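Local coordinates for protein endoglucanase EG-II (Hypocrea jecorina, PDB 3QR3) that hydrolyses internal beta-1,4-glucosidic bonds of cellulose as a family 5 endoglucanase built on a TIM-barrel catalytic domain, at residues F216-Y221 / A256-T261; A241-A246 / I277-Q282; G21-S26 / G65-V70. All coordinates share one frame; numbering follows the deposited sequence.

Interactions 1 and 2 lie in one sector of the barrel, their centres about 11 Å apart, whereas interaction 3 sits about 34 Å from interaction 2 (centre to centre), across the chain's centre. The strand pair of interaction 1 is buried in the barrel and combines backbone bonding with a dense polar network. Helices 238-251 and 267-281, which follow strands 214-219 and 256-261 in the chain, meet outside the strand pair in interaction 2, through apolar contacts and one bridging water. K220 and L258 pack on F242, and L258 also on L280, joining the two layers. Interaction 3 ties a loop to a short helix by one hydrogen bond from a glutamine side-chain amide, beside a disulfide.

Interaction 1. Residues F216-Y221 / A256-T261; sequences FDVHKY and AILTET
F216 and A256 pair in register in two parallel strands, whose short segments approach to 4.7 Å (axis to axis). The backbone ladder is I257 N to F216 O (2.8 Å), V218 N to I257 O (2.9 Å), T259 N to V218 O and K220 N to E260 O. In a regular ladder T259 O would take K220 N; here the backbone of T259 departs from extended geometry, the ladder skips one residue, and T259 O accepts N9 ND2 instead.

Among polar side chains, T259 OG1 donates to D217 OD1, the two side chains crossing at about a right angle; the modelled 2.3 Å is very short and its exact value doubtful. H219 NE2 reaches the same OG1 at its ring edge, 2.8 Å away, but the bond is bent (116°) and weak, while ND1 bonds E149 OE2. Y221 OH donates to E260 OE1 (2.6 Å), meeting it on the anti side and 27° out of the carboxylate plane. E260 OE2 forms a salt bridge with R61.

With CG anti to its carbonyl carbon (chi1 -72°), H219 brings its ring flat over E260 CB, which lies 3.4 Å from the ring centroid. On the opposite sheet face F216 CB meets A256 CB at 4.0 Å.

With an alanine at E260, Y221 OH would probably lose its carboxylate acceptor and R61 its salt-bridge mate.

E260 lies near the C-terminal end of the seventh barrel strand and E149 follows the fourth, the places where family 5 enzymes carry nucleophile and acid/base, so this is probably the active-site wall. D217 OD2 bonds S180 on flanking strand 179-182, A256 shares a backbone hydrogen bond with V286, just before strand 287-296, and F216 and A256 lie against L249 of helix 238-251.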
# COMPACT_ATOMS: atom_id res chain seq x y z
N PHE A 216 0.90 -0.05 11.93
CA PHE A 216 0.53 1.28 11.48
C PHE A 216 1.04 1.49 10.05
O PHE A 216 2.18 1.18 9.74
CB PHE A 216 1.05 2.36 12.43
CG PHE A 216 0.44 2.28 13.82
CD1 PHE A 216 -0.93 2.44 14.01
CD2 PHE A 216 1.24 2.04 14.92
CE1 PHE A 216 -1.49 2.36 15.29
CE2 PHE A 216 0.70 1.97 16.20
CZ PHE A 216 -0.68 2.13 16.39
N ASP A 217 0.18 2.01 9.18
CA ASP A 217 0.50 2.13 7.75
C ASP A 217 0.65 3.61 7.42
O ASP A 217 -0.34 4.35 7.46
CB ASP A 217 -0.66 1.52 6.95
CG ASP A 217 -0.33 1.30 5.49
OD1 ASP A 217 0.43 2.11 4.92
OD2 ASP A 217 -0.87 0.33 4.90
N VAL A 218 1.86 4.07 7.10
CA VAL A 218 2.06 5.47 6.73
C VAL A 218 2.60 5.65 5.32
O VAL A 218 3.15 4.72 4.74
CB VAL A 218 2.99 6.21 7.72
CG1 VAL A 218 2.33 6.33 9.10
CG2 VAL A 218 4.33 5.52 7.81
N HIS A 219 2.42 6.86 4.78
CA HIS A 219 2.95 7.28 3.49
C HIS A 219 3.81 8.52 3.70
O HIS A 219 3.57 9.29 4.62
CB HIS A 219 1.80 7.66 2.55
CG HIS A 219 1.00 6.49 2.07
ND1 HIS A 219 0.12 6.58 1.02
CD2 HIS A 219 0.97 5.20 2.47
CE1 HIS A 219 -0.43 5.40 0.80
NE2 HIS A 219 0.07 4.54 1.67
N LYS A 220 4.80 8.73 2.84
CA LYS A 220 5.55 9.98 2.88
C LYS A 220 6.30 10.20 1.59
O LYS A 220 7.03 9.32 1.13
CB LYS A 220 6.52 10.01 4.07
CG LYS A 220 6.95 11.42 4.49
CD LYS A 220 5.75 12.27 4.92
CE LYS A 220 6.16 13.69 5.30
NZ LYS A 220 6.72 14.46 4.14
N TYR A 221 6.11 11.38 1.00
CA TYR A 221 6.84 11.76 -0.20
C TYR A 221 7.93 12.77 0.12
O TYR A 221 8.05 13.25 1.26
CB TYR A 221 5.88 12.24 -1.30
CG TYR A 221 5.11 11.07 -1.86
CD1 TYR A 221 5.70 10.21 -2.77
CD2 TYR A 221 3.83 10.79 -1.42
CE1 TYR A 221 5.02 9.11 -3.26
CE2 TYR A 221 3.14 9.70 -1.90
CZ TYR A 221 3.74 8.86 -2.81
OH TYR A 221 3.07 7.77 -3.30
N ALA A 256 5.44 0.15 12.33
CA ALA A 256 4.81 0.80 11.18
C ALA A 256 5.47 0.33 9.89
O ALA A 256 6.61 -0.12 9.89
CB ALA A 256 4.93 2.31 11.30
N ILE A 257 4.73 0.45 8.79
CA ILE A 257 5.28 0.19 7.47
C ILE A 257 4.99 1.40 6.60
O ILE A 257 3.91 1.99 6.69
CB ILE A 257 4.67 -1.07 6.83
CG1 ILE A 257 5.28 -1.30 5.45
CG2 ILE A 257 3.14 -0.94 6.75
CD1 ILE A 257 5.21 -2.74 4.98
N LEU A 258 5.96 1.79 5.78
CA LEU A 258 5.82 2.88 4.84
C LEU A 258 5.39 2.28 3.50
O LEU A 258 6.23 1.75 2.76
CB LEU A 258 7.16 3.60 4.68
CG LEU A 258 7.31 4.76 3.70
CD1 LEU A 258 6.40 5.91 4.08
CD2 LEU A 258 8.76 5.22 3.66
N THR A 259 4.09 2.33 3.20
CA THR A 259 3.55 1.65 2.03
C THR A 259 3.55 2.49 0.76
O THR A 259 3.26 1.98 -0.32
CB THR A 259 2.12 1.17 2.26
OG1 THR A 259 1.33 2.25 2.77
CG2 THR A 259 2.11 0.02 3.25
N GLU A 260 3.87 3.77 0.88
CA GLU A 260 4.10 4.60 -0.30
C GLU A 260 5.19 5.62 -0.06
O GLU A 260 5.14 6.39 0.90
CB GLU A 260 2.82 5.33 -0.75
CG GLU A 260 1.87 4.49 -1.58
CD GLU A 260 0.75 5.31 -2.20
OE1 GLU A 260 0.95 6.52 -2.45
OE2 GLU A 260 -0.34 4.74 -2.45
N THR A 261 6.19 5.60 -0.92
CA THR A 261 7.22 6.63 -0.92
C THR A 261 7.85 6.60 -2.29
O THR A 261 7.78 5.59 -2.99
CB THR A 261 8.26 6.42 0.21
OG1 THR A 261 9.09 7.57 0.32
CG2 THR A 261 9.13 5.18 -0.03

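Interaction 2. Residues A241-A246 / I277-Q282; sequences AFSPLA and IQYLNQ
A water bridges S243 and Y279, held by three protein atoms: it donates to S243 O (2.9 Å) and also bonds S243 OG and Y279 OH, each at 3.1 Å. The water bond helps to hold the outer end of the Y279 side chain, the tyrosine being only partly exposed.

Y279 spans the gap between two helical segments, 241-246 and 277-281, whose axes approach to 10.7 Å, with an angle of 10° between their directions, so they run nearly parallel. Its CG stands anti to the backbone N (chi1 -173°), which sends the ring across to the neighbouring helix. There the hydroxyl end lies over the backbone of S243, with OH 3.2 Å from S243 CA, and the ring edge carbon CE2 lies 3.5 Å from F242 O, near the plane of the ring. Further back, Y279 CD2 rests against F242 CB, and A246 CB borders the hydroxyl at a looser distance.

A second contact, deeper, is wholly apolar. L280 CD2 stands over one face of the F242 ring, 4.2 Å from its centroid and 23° off the normal, displaced toward the rim near CD1. A single methyl thus makes this CH-pi contact, and the leucine and phenylalanine side chains cross at a slant.

F242 O also accepts a bond from Y287 OH of strand 287-296, besides the helical one from A246 N. Beneath the pair, L258 of strand 256-261 touches both F242 and L280, so these adjacent outer helices of the barrel close together over the strand that lies between them in the chain.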
# COMPACT_ATOMS: atom_id res chain seq x y z
N ALA A 241 9.51 13.69 10.22
CA ALA A 241 8.56 12.58 10.31
C ALA A 241 9.10 11.33 10.98
O ALA A 241 8.56 10.86 11.98
CB ALA A 241 8.01 12.26 8.93
N PHE A 242 10.17 10.76 10.43
CA PHE A 242 10.53 9.40 10.82
C PHE A 242 11.28 9.27 12.15
O PHE A 242 11.22 8.23 12.78
CB PHE A 242 11.25 8.69 9.68
CG PHE A 242 10.37 8.46 8.48
CD1 PHE A 242 9.26 7.62 8.57
CD2 PHE A 242 10.64 9.08 7.26
CE1 PHE A 242 8.43 7.41 7.47
CE2 PHE A 242 9.82 8.87 6.15
CZ PHE A 242 8.72 8.03 6.26
N SER A 243 11.99 10.32 12.57
CA SER A 243 12.63 10.29 13.89
C SER A 243 11.58 10.34 15.02
O SER A 243 11.53 9.45 15.87
CB SER A 243 13.69 11.40 14.05
OG SER A 243 14.28 11.36 15.35
N PRO A 244 10.71 11.37 15.02
CA PRO A 244 9.65 11.43 16.03
C PRO A 244 8.77 10.19 16.00
O PRO A 244 8.31 9.72 17.04
CB PRO A 244 8.81 12.64 15.61
CG PRO A 244 9.70 13.46 14.76
CD PRO A 244 10.70 12.55 14.13
N LEU A 245 8.50 9.65 14.81
CA LEU A 245 7.66 8.46 14.72
C LEU A 245 8.37 7.24 15.32
O LEU A 245 7.76 6.48 16.07
CB LEU A 245 7.24 8.19 13.27
CG LEU A 245 6.32 6.99 13.05
CD1 LEU A 245 5.10 7.03 13.98
CD2 LEU A 245 5.88 6.94 11.59
N ALA A 246 9.64 7.06 15.00
CA ALA A 246 10.41 5.95 15.56
C ALA A 246 10.37 5.95 17.09
O ALA A 246 10.14 4.91 17.72
CB ALA A 246 11.87 6.00 15.07
N ILE A 277 15.82 5.95 3.41
CA ILE A 277 15.86 4.49 3.51
C ILE A 277 16.89 4.05 4.55
O ILE A 277 16.66 3.10 5.30
CB ILE A 277 16.23 3.86 2.15
CG1 ILE A 277 15.16 4.22 1.12
CG2 ILE A 277 16.35 2.35 2.28
CD1 ILE A 277 13.77 3.81 1.52
N GLN A 278 18.02 4.74 4.59
CA GLN A 278 19.06 4.38 5.54
C GLN A 278 18.53 4.53 6.97
O GLN A 278 18.77 3.68 7.82
CB GLN A 278 20.32 5.22 5.35
CG GLN A 278 21.40 4.86 6.37
CD GLN A 278 22.57 5.82 6.37
OE1 GLN A 278 23.70 5.44 6.69
NE2 GLN A 278 22.31 7.08 6.00
N TYR A 279 17.79 5.61 7.21
CA TYR A 279 17.24 5.84 8.54
C TYR A 279 16.21 4.78 8.92
O TYR A 279 16.15 4.34 10.07
CB TYR A 279 16.66 7.25 8.69
CG TYR A 279 16.25 7.55 10.13
CD1 TYR A 279 17.20 7.94 11.07
CD2 TYR A 279 14.93 7.40 10.54
CE1 TYR A 279 16.84 8.19 12.39
CE2 TYR A 279 14.56 7.65 11.87
CZ TYR A 279 15.52 8.05 12.78
OH TYR A 279 15.16 8.29 14.08
N LEU A 280 15.40 4.35 7.96
CA LEU A 280 14.45 3.29 8.23
C LEU A 280 15.19 2.01 8.56
O LEU A 280 14.84 1.29 9.50
CB LEU A 280 13.51 3.07 7.04
CG LEU A 280 12.60 4.25 6.68
CD1 LEU A 280 11.74 3.88 5.47
CD2 LEU A 280 11.76 4.67 7.86
N ASN A 281 16.23 1.71 7.78
CA ASN A 281 17.03 0.51 8.03
C ASN A 281 17.74 0.53 9.39
O ASN A 281 17.93 -0.51 10.00
CB ASN A 281 18.04 0.30 6.91
CG ASN A 281 17.42 -0.31 5.66
OD1 ASN A 281 16.42 -1.03 5.73
ND2 ASN A 281 18.02 -0.03 4.51
N GLN A 282 18.14 1.72 9.85
CA GLN A 282 18.76 1.85 11.18
C GLN A 282 17.74 1.84 12.31
O GLN A 282 18.12 1.90 13.49
CB GLN A 282 19.58 3.14 11.25
CG GLN A 282 20.82 3.10 10.36
CD GLN A 282 21.53 4.44 10.30
OE1 GLN A 282 20.95 5.48 10.58
NE2 GLN A 282 22.79 4.41 9.90
O HOH W 1 14.16 8.77 17.01

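Interaction 3. Residues G21-S26 / G65-V70; sequences GTCVTS and GWQYLV
G65 and C23 touch first: G65 CA lies 3.8 Å from C23 SG, close enough that a beta carbon built on this glycine would crowd the sulfur. G65 is the N-cap residue of helix 66-69, and C23 is held by its disulfide to C17. Q67 makes the one hydrogen bond between the segments. Its chain bends at chi2 (88°) and lays the amide beside the 21-23 backbone, where NE2 donates to G21 O at 2.8 Å with an N-H...O angle of 161°, in the carbonyl plane and within the plane of its own amide. NE2 also bonds N111 OD1, while OE1 lies 3.3 Å from C23 CB. In the TIM barrel, 21-26 belongs to the loop after strand 5-11, and the short helix 66-69 follows strand 59-64, so the contact joins the connections after the first and second strands. At Y68, the methyl CG2 of T25 abuts the helix backbone, 3.6 Å from Y68 N; T25 OG1 bonds N72, and the Y68 ring meets that of F13.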
# COMPACT_ATOMS: atom_id res chain seq x y z
N GLY A 21 -12.57 9.17 -3.89
CA GLY A 21 -13.10 7.81 -3.75
C GLY A 21 -13.92 7.33 -4.93
O GLY A 21 -14.57 6.29 -4.87
N THR A 22 -13.92 8.09 -6.02
CA THR A 22 -14.54 7.60 -7.25
C THR A 22 -13.54 6.79 -8.05
O THR A 22 -12.49 7.30 -8.46
CB THR A 22 -15.05 8.76 -8.14
OG1 THR A 22 -15.97 9.56 -7.40
CG2 THR A 22 -15.77 8.21 -9.38
N CYS A 23 -13.86 5.52 -8.26
CA CYS A 23 -13.08 4.68 -9.18
C CYS A 23 -13.95 4.31 -10.39
O CYS A 23 -14.94 3.60 -10.25
CB CYS A 23 -12.59 3.42 -8.48
SG CYS A 23 -11.36 3.72 -7.17
N VAL A 24 -13.58 4.81 -11.56
CA VAL A 24 -14.29 4.49 -12.79
C VAL A 24 -13.77 3.16 -13.31
O VAL A 24 -12.65 3.08 -13.82
CB VAL A 24 -14.01 5.56 -13.87
CG1 VAL A 24 -14.82 5.27 -15.13
CG2 VAL A 24 -14.31 6.95 -13.31
N THR A 25 -14.57 2.11 -13.20
CA THR A 25 -14.05 0.77 -13.48
C THR A 25 -13.66 0.55 -14.94
O THR A 25 -12.83 -0.30 -15.24
CB THR A 25 -15.01 -0.35 -13.03
OG1 THR A 25 -16.28 -0.19 -13.68
CG2 THR A 25 -15.19 -0.31 -11.52
N SER A 26 -14.27 1.30 -15.85
CA SER A 26 -13.91 1.15 -17.25
C SER A 26 -12.48 1.62 -17.51
O SER A 26 -11.89 1.29 -18.54
CB SER A 26 -14.91 1.90 -18.14
OG SER A 26 -14.73 3.30 -18.01
N GLY A 65 -9.22 -0.66 -7.00
CA GLY A 65 -10.40 0.10 -6.66
C GLY A 65 -11.46 -0.77 -6.02
O GLY A 65 -11.72 -1.89 -6.46
N TRP A 66 -12.06 -0.26 -4.94
CA TRP A 66 -13.21 -0.91 -4.31
C TRP A 66 -14.28 -1.22 -5.37
O TRP A 66 -14.78 -2.34 -5.45
CB TRP A 66 -13.77 0.04 -3.26
CG TRP A 66 -14.87 -0.48 -2.39
CD1 TRP A 66 -15.53 -1.67 -2.49
CD2 TRP A 66 -15.46 0.22 -1.30
NE1 TRP A 66 -16.49 -1.76 -1.50
CE2 TRP A 66 -16.47 -0.60 -0.77
CE3 TRP A 66 -15.23 1.48 -0.72
CZ2 TRP A 66 -17.25 -0.21 0.32
CZ3 TRP A 66 -16.01 1.86 0.36
CH2 TRP A 66 -17.01 1.02 0.87
N GLN A 67 -14.61 -0.22 -6.18
CA GLN A 67 -15.67 -0.37 -7.19
C GLN A 67 -15.36 -1.51 -8.14
O GLN A 67 -16.26 -2.21 -8.59
CB GLN A 67 -15.88 0.93 -7.97
CG GLN A 67 -16.55 2.05 -7.15
CD GLN A 67 -15.54 2.90 -6.38
OE1 GLN A 67 -14.47 2.42 -5.97
NE2 GLN A 67 -15.87 4.18 -6.20
N TYR A 68 -14.09 -1.71 -8.43
CA TYR A 68 -13.69 -2.78 -9.33
C TYR A 68 -14.02 -4.16 -8.74
O TYR A 68 -14.57 -5.03 -9.43
CB TYR A 68 -12.19 -2.71 -9.65
CG TYR A 68 -11.78 -3.83 -10.57
CD1 TYR A 68 -12.08 -3.79 -11.92
CD2 TYR A 68 -11.12 -4.95 -10.07
CE1 TYR A 68 -11.73 -4.82 -12.76
CE2 TYR A 68 -10.76 -5.98 -10.90
CZ TYR A 68 -11.07 -5.92 -12.24
OH TYR A 68 -10.71 -6.96 -13.06
N LEU A 69 -13.69 -4.36 -7.47
CA LEU A 69 -13.82 -5.67 -6.85
C LEU A 69 -15.27 -6.12 -6.75
O LEU A 69 -15.56 -7.31 -6.87
CB LEU A 69 -13.14 -5.71 -5.47
CG LEU A 69 -11.61 -5.64 -5.50
CD1 LEU A 69 -11.05 -5.66 -4.09
CD2 LEU A 69 -11.00 -6.77 -6.34
N VAL A 70 -16.17 -5.17 -6.54
CA VAL A 70 -17.58 -5.50 -6.42
C VAL A 70 -18.35 -5.10 -7.68
O VAL A 70 -19.57 -5.08 -7.68
CB VAL A 70 -18.22 -4.84 -5.19
CG1 VAL A 70 -17.61 -5.41 -3.90
CG2 VAL A 70 -18.05 -3.32 -5.25